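Local coordinates for M32 carboxypeptidase (Pyrococcus furiosus, PDB 1KA2), which removes amino acids one after another from the C-terminus of peptides as a cobalt-dependent metallocarboxypeptidase of broad specificity, at residues E314-I319 against E336-Y341. Residues are numbered along the deposited sequence; the frame is centred on the assembly and turned at random.
Sequences EFVELI and EDVYLY
The Tyr339 ring meets Val316 obliquely: methyl CG2 of Val316 lies 4.4 Å from CD1 of Tyr339, at the end of the ring next to CB, and 4.1 Å from CA of Tyr339. The phenol itself runs on past the valine, and its OH is hydrogen-bonded to NZ of Lys497. On the helix of Val316, the Phe315 ring has CG1 of Ile319 on one face, 3.5 Å above the plane and shifted toward the rim; both residues pack on Ile219 of helix 209-223. From helix 313-326, Val316 makes the contact with both methyls. CG1, placed anti to the backbone N (chi1 163°), reaches CB and CG1 of Val338, each at 3.9 Å, the two valine side chains passing alongside one another and pointing opposite ways. No hydrogen bond crosses; the grip is apolar and small, 137 Å² in all, with the backbones nearest at Val316 CA and Tyr339 CA, 6.3 Å apart. Lys313 adds a salt bridge to Glu336, and Leu323 also touches Val338. Away from the metal site, this is a local helix-helix packing of the largely helical M32 carboxypeptidase fold, joining the consecutive helices 313-326 and 335-342.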
loop_
_atom_site.group_PDB
_atom_site.type_symbol
_atom_site.label_atom_id
_atom_site.label_comp_id
_atom_site.label_asym_id
_atom_site.label_seq_id
_atom_site.Cartn_x
_atom_site.Cartn_y
_atom_site.Cartn_z
ATOM N N GLU A 314 -26.069 -17.043 21.766
ATOM C CA GLU A 314 -24.870 -16.948 22.586
ATOM C C GLU A 314 -23.978 -15.757 22.219
ATOM O O GLU A 314 -23.508 -15.029 23.093
ATOM C CB GLU A 314 -24.058 -18.242 22.489
ATOM C CG GLU A 314 -24.728 -19.493 23.030
ATOM C CD GLU A 314 -25.875 -19.986 22.158
ATOM O OE1 GLU A 314 -25.755 -19.948 20.909
ATOM O OE2 GLU A 314 -26.884 -20.426 22.739
ATOM N N PHE A 315 -23.737 -15.561 20.926
ATOM C CA PHE A 315 -22.904 -14.439 20.493
ATOM C C PHE A 315 -23.578 -13.135 20.935
ATOM O O PHE A 315 -22.921 -12.177 21.329
ATOM C CB PHE A 315 -22.715 -14.452 18.960
ATOM C CG PHE A 315 -21.786 -13.374 18.459
ATOM C CD1 PHE A 315 -20.408 -13.507 18.599
ATOM C CD2 PHE A 315 -22.298 -12.196 17.921
ATOM C CE1 PHE A 315 -19.548 -12.476 18.225
ATOM C CE2 PHE A 315 -21.452 -11.157 17.542
ATOM C CZ PHE A 315 -20.065 -11.299 17.695
ATOM N N VAL A 316 -24.904 -13.119 20.898
ATOM C CA VAL A 316 -25.662 -11.942 21.303
ATOM C C VAL A 316 -25.481 -11.637 22.792
ATOM O O VAL A 316 -25.344 -10.469 23.183
ATOM C CB VAL A 316 -27.173 -12.108 20.983
ATOM C CG1 VAL A 316 -27.996 -11.080 21.776
ATOM C CG2 VAL A 316 -27.386 -11.949 19.466
ATOM N N GLU A 317 -25.512 -12.681 23.622
ATOM C CA GLU A 317 -25.338 -12.515 25.068
ATOM C C GLU A 317 -23.927 -12.033 25.365
ATOM O O GLU A 317 -23.730 -11.185 26.219
ATOM C CB GLU A 317 -25.590 -13.828 25.809
ATOM C CG GLU A 317 -27.031 -14.293 25.778
ATOM C CD GLU A 317 -27.220 -15.690 26.354
ATOM O OE1 GLU A 317 -28.379 -16.168 26.379
ATOM O OE2 GLU A 317 -26.210 -16.297 26.774
ATOM N N LEU A 318 -22.956 -12.571 24.635
ATOM C CA LEU A 318 -21.552 -12.204 24.798
ATOM C C LEU A 318 -21.245 -10.737 24.513
ATOM O O LEU A 318 -20.448 -10.109 25.211
ATOM C CB LEU A 318 -20.692 -13.068 23.873
ATOM C CG LEU A 318 -19.236 -12.605 23.723
ATOM C CD1 LEU A 318 -18.534 -12.680 25.086
ATOM C CD2 LEU A 318 -18.531 -13.471 22.673
ATOM N N ILE A 319 -21.873 -10.204 23.471
ATOM C CA ILE A 319 -21.652 -8.821 23.052
ATOM C C ILE A 319 -22.630 -7.825 23.682
ATOM O O ILE A 319 -22.367 -6.612 23.733
ATOM C CB ILE A 319 -21.775 -8.703 21.514
ATOM C CG1 ILE A 319 -21.088 -9.893 20.847
ATOM C CG2 ILE A 319 -21.146 -7.401 21.026
ATOM C CD1 ILE A 319 -19.658 -10.124 21.276
ATOM N N GLU A 336 -32.906 -10.235 23.924
ATOM C CA GLU A 336 -33.805 -10.960 23.019
ATOM C C GLU A 336 -34.124 -10.020 21.862
ATOM O O GLU A 336 -34.270 -10.444 20.719
ATOM C CB GLU A 336 -35.108 -11.366 23.723
ATOM C CG GLU A 336 -35.226 -12.857 24.051
ATOM C CD GLU A 336 -35.297 -13.755 22.816
ATOM O OE1 GLU A 336 -36.215 -13.575 21.987
ATOM O OE2 GLU A 336 -34.436 -14.653 22.680
ATOM N N ASP A 337 -34.234 -8.736 22.176
ATOM C CA ASP A 337 -34.511 -7.727 21.166
ATOM C C ASP A 337 -33.370 -7.715 20.160
ATOM O O ASP A 337 -33.586 -7.543 18.964
ATOM C CB ASP A 337 -34.636 -6.344 21.811
ATOM C CG ASP A 337 -36.042 -6.047 22.293
ATOM O OD1 ASP A 337 -36.197 -5.156 23.157
ATOM O OD2 ASP A 337 -36.990 -6.691 21.795
ATOM N N VAL A 338 -32.151 -7.895 20.657
ATOM C CA VAL A 338 -30.988 -7.908 19.789
ATOM C C VAL A 338 -31.010 -9.200 18.994
ATOM O O VAL A 338 -30.683 -9.212 17.807
ATOM C CB VAL A 338 -29.666 -7.810 20.593
ATOM C CG1 VAL A 338 -28.477 -7.837 19.639
ATOM C CG2 VAL A 338 -29.650 -6.513 21.422
ATOM N N TYR A 339 -31.412 -10.287 19.645
ATOM C CA TYR A 339 -31.481 -11.564 18.954
ATOM C C TYR A 339 -32.443 -11.491 17.767
ATOM O O TYR A 339 -32.038 -11.734 16.633
ATOM C CB TYR A 339 -31.941 -12.687 19.884
ATOM C CG TYR A 339 -31.957 -14.015 19.173
ATOM C CD1 TYR A 339 -30.773 -14.707 18.929
ATOM C CD2 TYR A 339 -33.144 -14.542 18.661
ATOM C CE1 TYR A 339 -30.767 -15.892 18.188
ATOM C CE2 TYR A 339 -33.149 -15.722 17.915
ATOM C CZ TYR A 339 -31.962 -16.392 17.682
ATOM O OH TYR A 339 -31.961 -17.553 16.937
ATOM N N LEU A 340 -33.710 -11.164 18.025
ATOM C CA LEU A 340 -34.710 -11.079 16.958
ATOM C C LEU A 340 -34.238 -10.146 15.836
ATOM O O LEU A 340 -34.463 -10.403 14.655
ATOM C CB LEU A 340 -36.055 -10.594 17.525
ATOM C CG LEU A 340 -36.739 -11.512 18.558
ATOM C CD1 LEU A 340 -37.963 -10.814 19.138
ATOM C CD2 LEU A 340 -37.142 -12.841 17.908
ATOM N N TYR A 341 -33.574 -9.065 16.225
ATOM C CA TYR A 341 -33.041 -8.086 15.286
ATOM C C TYR A 341 -32.026 -8.768 14.360
ATOM O O TYR A 341 -32.120 -8.654 13.135
ATOM C CB TYR A 341 -32.395 -6.958 16.097
ATOM C CG TYR A 341 -31.583 -5.950 15.329
ATOM C CD1 TYR A 341 -32.071 -5.366 14.158
ATOM C CD2 TYR A 341 -30.341 -5.534 15.808
ATOM C CE1 TYR A 341 -31.340 -4.393 13.485
ATOM C CE2 TYR A 341 -29.600 -4.562 15.147
ATOM C CZ TYR A 341 -30.104 -3.993 13.986
ATOM O OH TYR A 341 -29.371 -3.017 13.345
#